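Local coordinates for protein anti-sigma-E factor ChrR (Rhodobacter sphaeroides, PDB 2Z2S) that inhibits the extracytoplasmic function sigma factor sigma-E through a zinc-binding N-terminal domain, with a C-terminal cupin-like domain needed to respond to singlet oxygen, at residues 24-29 / 188-193; 131-136 / 184-189. All blocks are in the same frame, centred on the assembly; numbering follows the deposited sequence.

Contact 1. Residues 24-29 / 188-193; sequences FSLVVA and ICLAAT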
ATOM      1  N   PHE B  24      -0.073  -9.883  -7.147  1.00 30.43           N
ATOM      2  CA  PHE B  24      -0.353  -9.969  -5.724  1.00 31.31           C
ATOM      3  C   PHE B  24      -0.627  -8.586  -5.122  1.00 29.19           C
ATOM      4  O   PHE B  24      -1.535  -8.435  -4.317  1.00 29.33           O
ATOM      5  CB  PHE B  24       0.802 -10.678  -4.995  1.00 34.54           C
ATOM      6  CG  PHE B  24       0.958 -12.127  -5.384  1.00 37.38           C
ATOM      7  CD1 PHE B  24      -0.142 -12.970  -5.403  1.00 39.17           C
ATOM      8  CD2 PHE B  24       2.195 -12.648  -5.722  1.00 39.25           C
ATOM      9  CE1 PHE B  24      -0.015 -14.300  -5.754  1.00 38.57           C
ATOM     10  CE2 PHE B  24       2.324 -13.986  -6.074  1.00 39.36           C
ATOM     11  CZ  PHE B  24       1.215 -14.808  -6.086  1.00 38.91           C
ATOM     12  N   SER B  25       0.147  -7.580  -5.516  1.00 27.02           N
ATOM     13  CA  SER B  25      -0.070  -6.222  -5.026  1.00 25.79           C
ATOM     14  C   SER B  25      -1.480  -5.780  -5.368  1.00 25.65           C
ATOM     15  O   SER B  25      -2.098  -5.018  -4.641  1.00 27.41           O
ATOM     16  CB  SER B  25       0.905  -5.252  -5.678  1.00 25.75           C
ATOM     17  OG  SER B  25       2.242  -5.617  -5.397  1.00 28.77           O
ATOM     18  N   LEU B  26      -1.991  -6.247  -6.495  1.00 25.32           N
ATOM     19  CA  LEU B  26      -3.337  -5.880  -6.892  1.00 24.04           C
ATOM     20  C   LEU B  26      -4.394  -6.458  -5.934  1.00 22.23           C
ATOM     21  O   LEU B  26      -5.333  -5.787  -5.533  1.00 20.25           O
ATOM     22  CB  LEU B  26      -3.592  -6.359  -8.323  1.00 24.52           C
ATOM     23  CG  LEU B  26      -4.942  -5.987  -8.948  1.00 26.61           C
ATOM     24  CD1 LEU B  26      -5.251  -4.520  -8.662  1.00 25.64           C
ATOM     25  CD2 LEU B  26      -4.909  -6.258 -10.479  1.00 25.96           C
ATOM     26  N   VAL B  27      -4.239  -7.711  -5.558  1.00 20.66           N
ATOM     27  CA  VAL B  27      -5.216  -8.304  -4.676  1.00 21.75           C
ATOM     28  C   VAL B  27      -5.099  -7.754  -3.273  1.00 20.70           C
ATOM     29  O   VAL B  27      -6.098  -7.389  -2.650  1.00 18.63           O
ATOM     30  CB  VAL B  27      -5.052  -9.819  -4.631  1.00 23.01           C
ATOM     31  CG1 VAL B  27      -5.968 -10.409  -3.602  1.00 22.80           C
ATOM     32  CG2 VAL B  27      -5.366 -10.398  -5.993  1.00 27.09           C
ATOM     33  N   VAL B  28      -3.873  -7.697  -2.772  1.00 21.04           N
ATOM     34  CA  VAL B  28      -3.649  -7.197  -1.429  1.00 22.66           C
ATOM     35  C   VAL B  28      -4.202  -5.787  -1.255  1.00 23.63           C
ATOM     36  O   VAL B  28      -4.884  -5.491  -0.273  1.00 23.40           O
ATOM     37  CB  VAL B  28      -2.170  -7.195  -1.091  1.00 21.17           C
ATOM     38  CG1 VAL B  28      -1.950  -6.554   0.259  1.00 22.43           C
ATOM     39  CG2 VAL B  28      -1.665  -8.606  -1.071  1.00 23.61           C
ATOM     40  N   ALA B  29      -3.918  -4.919  -2.218  1.00 23.16           N
ATOM     41  CA  ALA B  29      -4.403  -3.547  -2.142  1.00 23.43           C
ATOM     42  C   ALA B  29      -5.913  -3.406  -2.354  1.00 23.42           C
ATOM     43  O   ALA B  29      -6.501  -2.439  -1.891  1.00 24.55           O
ATOM     44  CB  ALA B  29      -3.648  -2.663  -3.134  1.00 22.57           C
ATOM     45  N   ILE B 188     -18.313 -13.242  -7.606  1.00 46.92           N
ATOM     46  CA  ILE B 188     -17.227 -12.771  -8.456  1.00 44.53           C
ATOM     47  C   ILE B 188     -15.993 -12.563  -7.590  1.00 43.87           C
ATOM     48  O   ILE B 188     -16.066 -11.936  -6.537  1.00 43.97           O
ATOM     49  CB  ILE B 188     -17.580 -11.440  -9.129  1.00 43.64           C
ATOM     50  CG1 ILE B 188     -18.972 -11.533  -9.753  1.00 42.50           C
ATOM     51  CG2 ILE B 188     -16.542 -11.109 -10.182  1.00 41.05           C
ATOM     52  CD1 ILE B 188     -19.524 -10.204 -10.214  1.00 44.16           C
ATOM     53  N   CYS B 189     -14.858 -13.083  -8.035  1.00 43.01           N
ATOM     54  CA  CYS B 189     -13.631 -12.951  -7.273  1.00 42.59           C
ATOM     55  C   CYS B 189     -12.492 -12.355  -8.069  1.00 42.30           C
ATOM     56  O   CYS B 189     -12.570 -12.223  -9.287  1.00 43.23           O
ATOM     57  CB  CYS B 189     -13.183 -14.318  -6.776  1.00 42.31           C
ATOM     58  SG  CYS B 189     -14.388 -15.139  -5.762  1.00 45.86           S
ATOM     59  N   LEU B 190     -11.435 -11.992  -7.348  1.00 41.86           N
ATOM     60  CA  LEU B 190     -10.215 -11.470  -7.940  1.00 41.26           C
ATOM     61  C   LEU B 190      -9.138 -12.436  -7.466  1.00 42.17           C
ATOM     62  O   LEU B 190      -8.918 -12.592  -6.264  1.00 41.71           O
ATOM     63  CB  LEU B 190      -9.905 -10.067  -7.434  1.00 39.92           C
ATOM     64  CG  LEU B 190      -8.604  -9.472  -7.977  1.00 38.89           C
ATOM     65  CD1 LEU B 190      -8.573  -9.530  -9.495  1.00 37.95           C
ATOM     66  CD2 LEU B 190      -8.491  -8.043  -7.490  1.00 38.74           C
ATOM     67  N   ALA B 191      -8.488 -13.110  -8.404  1.00 42.78           N
ATOM     68  CA  ALA B 191      -7.459 -14.055  -8.030  1.00 42.85           C
ATOM     69  C   ALA B 191      -6.113 -13.694  -8.622  1.00 43.34           C
ATOM     70  O   ALA B 191      -6.013 -12.990  -9.630  1.00 43.18           O
ATOM     71  CB  ALA B 191      -7.865 -15.444  -8.446  1.00 43.49           C
ATOM     72  N   ALA B 192      -5.071 -14.178  -7.967  1.00 43.80           N
ATOM     73  CA  ALA B 192      -3.725 -13.921  -8.401  1.00 45.61           C
ATOM     74  C   ALA B 192      -2.902 -15.147  -8.056  1.00 47.62           C
ATOM     75  O   ALA B 192      -2.961 -15.636  -6.924  1.00 47.99           O
ATOM     76  CB  ALA B 192      -3.188 -12.697  -7.688  1.00 45.63           C
ATOM     77  N   THR B 193      -2.155 -15.654  -9.038  1.00 49.71           N
ATOM     78  CA  THR B 193      -1.306 -16.824  -8.841  1.00 51.49           C
ATOM     79  C   THR B 193       0.103 -16.538  -9.310  1.00 53.07           C
ATOM     80  O   THR B 193       0.318 -15.679 -10.170  1.00 52.46           O
ATOM     81  CB  THR B 193      -1.791 -18.015  -9.645  1.00 51.45           C
ATOM     82  OG1 THR B 193      -3.217 -17.984  -9.725  1.00 51.92           O
ATOM     83  CG2 THR B 193      -1.347 -19.303  -8.978  1.00 51.46           C
TER
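V27 and F24, one turn apart on helix 22-32, close on the methyl of A192 in strand 187-193, and this is the tight end of the contact. CG2 of V27 lies 3.6 Å from CB of A192. The same V27 methyl is 3.9 Å from CG of L190, and the V27 and L190 side chains lie alongside one another, pointing opposite ways. With CG1 opposite the backbone N (chi1 174°), CG2 of V27 lies beside that N, and it is the branch that meets A192 and L190. The F24 ring brings CD1 to 3.8 Å from CB of A192, while CE1 meets A192 O at 3.4 Å, with the oxygen at the ring edge, near its plane. Cutting F24 back to an alanine is likely to leave a gap beside the A192 methyl and take the ring edge from A192 O. L26 is the looser side: its CG comes only to 4.4 Å from CD2 of L190. No hydrogen bond crosses, and every touching residue is buried, so between these two segments the domains meet through packing, chiefly apolar. The segment axes run roughly antiparallel, 144° between their directions, and approach to 7.9 Å. L148 of strand 147-151 also packs on F24 and V27, while T193, ending the strand, touches H143, a ligand of the second zinc site, and its OG1 makes a weak hydrogen bond with R128 of strand 126-132.

Contact 2. Residues 131-136 / 184-189; sequences WIPGGQ and GLDCIC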
ATOM      1  N   TRP B 131     -15.727 -15.448 -12.558  1.00 56.51           N
ATOM      2  CA  TRP B 131     -17.160 -15.273 -12.394  1.00 57.85           C
ATOM      3  C   TRP B 131     -17.792 -16.644 -12.196  1.00 58.10           C
ATOM      4  O   TRP B 131     -17.891 -17.442 -13.128  1.00 57.78           O
ATOM      5  CB  TRP B 131     -17.737 -14.567 -13.623  1.00 58.87           C
ATOM      6  CG  TRP B 131     -19.205 -14.306 -13.557  1.00 58.89           C
ATOM      7  CD1 TRP B 131     -20.203 -15.236 -13.542  1.00 59.38           C
ATOM      8  CD2 TRP B 131     -19.846 -13.030 -13.526  1.00 59.12           C
ATOM      9  NE1 TRP B 131     -21.427 -14.618 -13.508  1.00 60.02           N
ATOM     10  CE2 TRP B 131     -21.238 -13.261 -13.498  1.00 60.06           C
ATOM     11  CE3 TRP B 131     -19.380 -11.710 -13.522  1.00 59.86           C
ATOM     12  CZ2 TRP B 131     -22.175 -12.220 -13.465  1.00 60.20           C
ATOM     13  CZ3 TRP B 131     -20.314 -10.669 -13.489  1.00 60.14           C
ATOM     14  CH2 TRP B 131     -21.695 -10.935 -13.462  1.00 60.51           C
ATOM     15  N   ILE B 132     -18.216 -16.906 -10.966  1.00 59.01           N
ATOM     16  CA  ILE B 132     -18.816 -18.182 -10.605  1.00 59.93           C
ATOM     17  C   ILE B 132     -20.225 -18.003 -10.102  1.00 61.39           C
ATOM     18  O   ILE B 132     -20.446 -17.365  -9.077  1.00 62.31           O
ATOM     19  CB  ILE B 132     -18.016 -18.842  -9.512  1.00 59.49           C
ATOM     20  CG1 ILE B 132     -16.630 -19.114 -10.025  1.00 58.91           C
ATOM     21  CG2 ILE B 132     -18.662 -20.134  -9.063  1.00 59.96           C
ATOM     22  CD1 ILE B 132     -15.740 -19.103  -8.949  1.00 56.77           C
ATOM     23  N   PRO B 133     -21.196 -18.586 -10.815  1.00 63.05           N
ATOM     24  CA  PRO B 133     -22.626 -18.534 -10.509  1.00 64.04           C
ATOM     25  C   PRO B 133     -22.975 -19.335  -9.269  1.00 65.80           C
ATOM     26  O   PRO B 133     -22.260 -20.268  -8.896  1.00 65.84           O
ATOM     27  CB  PRO B 133     -23.269 -19.123 -11.762  1.00 63.48           C
ATOM     28  CG  PRO B 133     -22.204 -18.948 -12.826  1.00 62.85           C
ATOM     29  CD  PRO B 133     -20.973 -19.310 -12.073  1.00 63.10           C
ATOM     30  N   GLY B 134     -24.079 -18.969  -8.630  1.00 67.69           N
ATOM     31  CA  GLY B 134     -24.493 -19.680  -7.440  1.00 70.04           C
ATOM     32  C   GLY B 134     -24.668 -21.156  -7.730  1.00 72.69           C
ATOM     33  O   GLY B 134     -25.240 -21.528  -8.753  1.00 73.57           O
ATOM     34  N   GLY B 135     -24.160 -22.013  -6.857  1.00 74.63           N
ATOM     35  CA  GLY B 135     -24.331 -23.437  -7.083  1.00 77.18           C
ATOM     36  C   GLY B 135     -23.235 -24.183  -7.826  1.00 79.02           C
ATOM     37  O   GLY B 135     -23.100 -25.392  -7.640  1.00 79.40           O
ATOM     38  N   GLN B 136     -22.467 -23.512  -8.679  1.00 80.60           N
ATOM     39  CA  GLN B 136     -21.394 -24.218  -9.376  1.00 82.40           C
ATOM     40  C   GLN B 136     -20.158 -24.085  -8.505  1.00 82.89           C
ATOM     41  O   GLN B 136     -20.219 -23.509  -7.434  1.00 83.39           O
ATOM     42  CB  GLN B 136     -21.145 -23.624 -10.764  1.00 83.08           C
ATOM     43  CG  GLN B 136     -21.169 -24.679 -11.867  1.00 84.52           C
ATOM     44  CD  GLN B 136     -21.214 -24.078 -13.259  1.00 85.83           C
ATOM     45  OE1 GLN B 136     -21.336 -22.865 -13.419  1.00 86.91           O
ATOM     46  NE2 GLN B 136     -21.124 -24.929 -14.277  1.00 86.38           N
ATOM     47  N   GLY B 184     -27.541 -17.754  -4.407  1.00 68.48           N
ATOM     48  CA  GLY B 184     -28.112 -16.462  -4.081  1.00 67.60           C
ATOM     49  C   GLY B 184     -27.645 -15.539  -5.182  1.00 67.22           C
ATOM     50  O   GLY B 184     -28.322 -15.396  -6.197  1.00 67.84           O
ATOM     51  N   LEU B 185     -26.479 -14.927  -5.002  1.00 65.97           N
ATOM     52  CA  LEU B 185     -25.932 -14.042  -6.019  1.00 64.40           C
ATOM     53  C   LEU B 185     -24.706 -14.701  -6.629  1.00 63.12           C
ATOM     54  O   LEU B 185     -24.180 -15.669  -6.083  1.00 62.93           O
ATOM     55  CB  LEU B 185     -25.562 -12.688  -5.410  1.00 65.24           C
ATOM     56  CG  LEU B 185     -26.542 -11.550  -5.706  1.00 65.98           C
ATOM     57  CD1 LEU B 185     -26.620 -10.611  -4.519  1.00 65.93           C
ATOM     58  CD2 LEU B 185     -26.102 -10.813  -6.973  1.00 67.33           C
ATOM     59  N   ASP B 186     -24.263 -14.198  -7.773  1.00 61.43           N
ATOM     60  CA  ASP B 186     -23.088 -14.762  -8.406  1.00 59.92           C
ATOM     61  C   ASP B 186     -21.845 -14.254  -7.681  1.00 57.69           C
ATOM     62  O   ASP B 186     -21.683 -13.051  -7.435  1.00 56.09           O
ATOM     63  CB  ASP B 186     -23.046 -14.400  -9.893  1.00 62.38           C
ATOM     64  CG  ASP B 186     -23.921 -15.315 -10.741  1.00 64.77           C
ATOM     65  OD1 ASP B 186     -25.159 -15.301 -10.557  1.00 65.30           O
ATOM     66  OD2 ASP B 186     -23.361 -16.050 -11.589  1.00 66.35           O
ATOM     67  N   CYS B 187     -20.984 -15.202  -7.325  1.00 54.39           N
ATOM     68  CA  CYS B 187     -19.752 -14.922  -6.610  1.00 51.34           C
ATOM     69  C   CYS B 187     -18.616 -14.534  -7.537  1.00 49.50           C
ATOM     70  O   CYS B 187     -18.018 -15.390  -8.177  1.00 50.57           O
ATOM     71  CB  CYS B 187     -19.352 -16.150  -5.804  1.00 50.42           C
ATOM     72  SG  CYS B 187     -17.653 -16.150  -5.265  1.00 50.26           S
ATOM     73  N   ILE B 188     -18.313 -13.242  -7.606  1.00 46.92           N
ATOM     74  CA  ILE B 188     -17.227 -12.771  -8.456  1.00 44.53           C
ATOM     75  C   ILE B 188     -15.993 -12.563  -7.590  1.00 43.87           C
ATOM     76  O   ILE B 188     -16.066 -11.936  -6.537  1.00 43.97           O
ATOM     77  CB  ILE B 188     -17.580 -11.440  -9.129  1.00 43.64           C
ATOM     78  CG1 ILE B 188     -18.972 -11.533  -9.753  1.00 42.50           C
ATOM     79  CG2 ILE B 188     -16.542 -11.109 -10.182  1.00 41.05           C
ATOM     80  CD1 ILE B 188     -19.524 -10.204 -10.214  1.00 44.16           C
ATOM     81  N   CYS B 189     -14.858 -13.083  -8.035  1.00 43.01           N
ATOM     82  CA  CYS B 189     -13.631 -12.951  -7.273  1.00 42.59           C
ATOM     83  C   CYS B 189     -12.492 -12.355  -8.069  1.00 42.30           C
ATOM     84  O   CYS B 189     -12.570 -12.223  -9.287  1.00 43.23           O
ATOM     85  CB  CYS B 189     -13.183 -14.318  -6.776  1.00 42.31           C
ATOM     86  SG  CYS B 189     -14.388 -15.139  -5.762  1.00 45.86           S
TER
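W131 starts the segment by laying its indole against I188, its partner in an antiparallel non-hydrogen-bonded pair. CG1 of I188 sits over one face of the six-membered ring, 4.2 Å from its centroid and 25° off the normal, a CH-pi contact offset toward the rim. The I188 CD1 end reaches on to CZ3 of W131. A chi1 of -179° swings the indole to the side opposite the backbone N, which lays it over I188 and brings NE1 near D186. There NE1 of W131 makes a weak, bent hydrogen bond to OD2 of D186 at 3.1 Å, and the position of that oxygen is uncertain. Next, I132 forms the hydrogen-bonded pair with C187: I132 N gives to C187 O at 3.2 Å, and C187 N to I132 O at 2.8 Å, the latter nearly in line with the carbonyl. Both side chains turn to the sheet face opposite W131 and I188, where A181 touches each. P133 follows and lies against D186, though its closest approach to the carboxylate is doubtful. P133 to Q136 form a type II turn, G135 having backbone angles that demand glycine; G135 and Q136 hydrogen-bond through their backbones to A181. R115 adds a cation-pi contact to W131, but the chemistry implies that the two main-chain bonds are the firmer tie, the D186 bond being too weak and uncertain to count on.

Strand 187-193 serves both contacts, whose centres lie about 17 Å apart. Contact 1 uses its C-terminal half deep in the chain, where it meets a helix of the anti-sigma domain; contact 2 uses its first residues and the loop leading in, at the partly exposed end of the cupin-like domain, against neighbouring strand 126-132. The chemistry follows the place. The interdomain core of 24-29 with 188-193 is chiefly apolar, with no hydrogen bond crossing it, whereas 131-136 with 184-189 is an antiparallel strand pairing tied by main-chain hydrogen bonds and finished by an aromatic residue and a carboxylate. The strand is hydrogen-bonded in its sheet along its length, and its C-terminal half also receives the helix of the other domain.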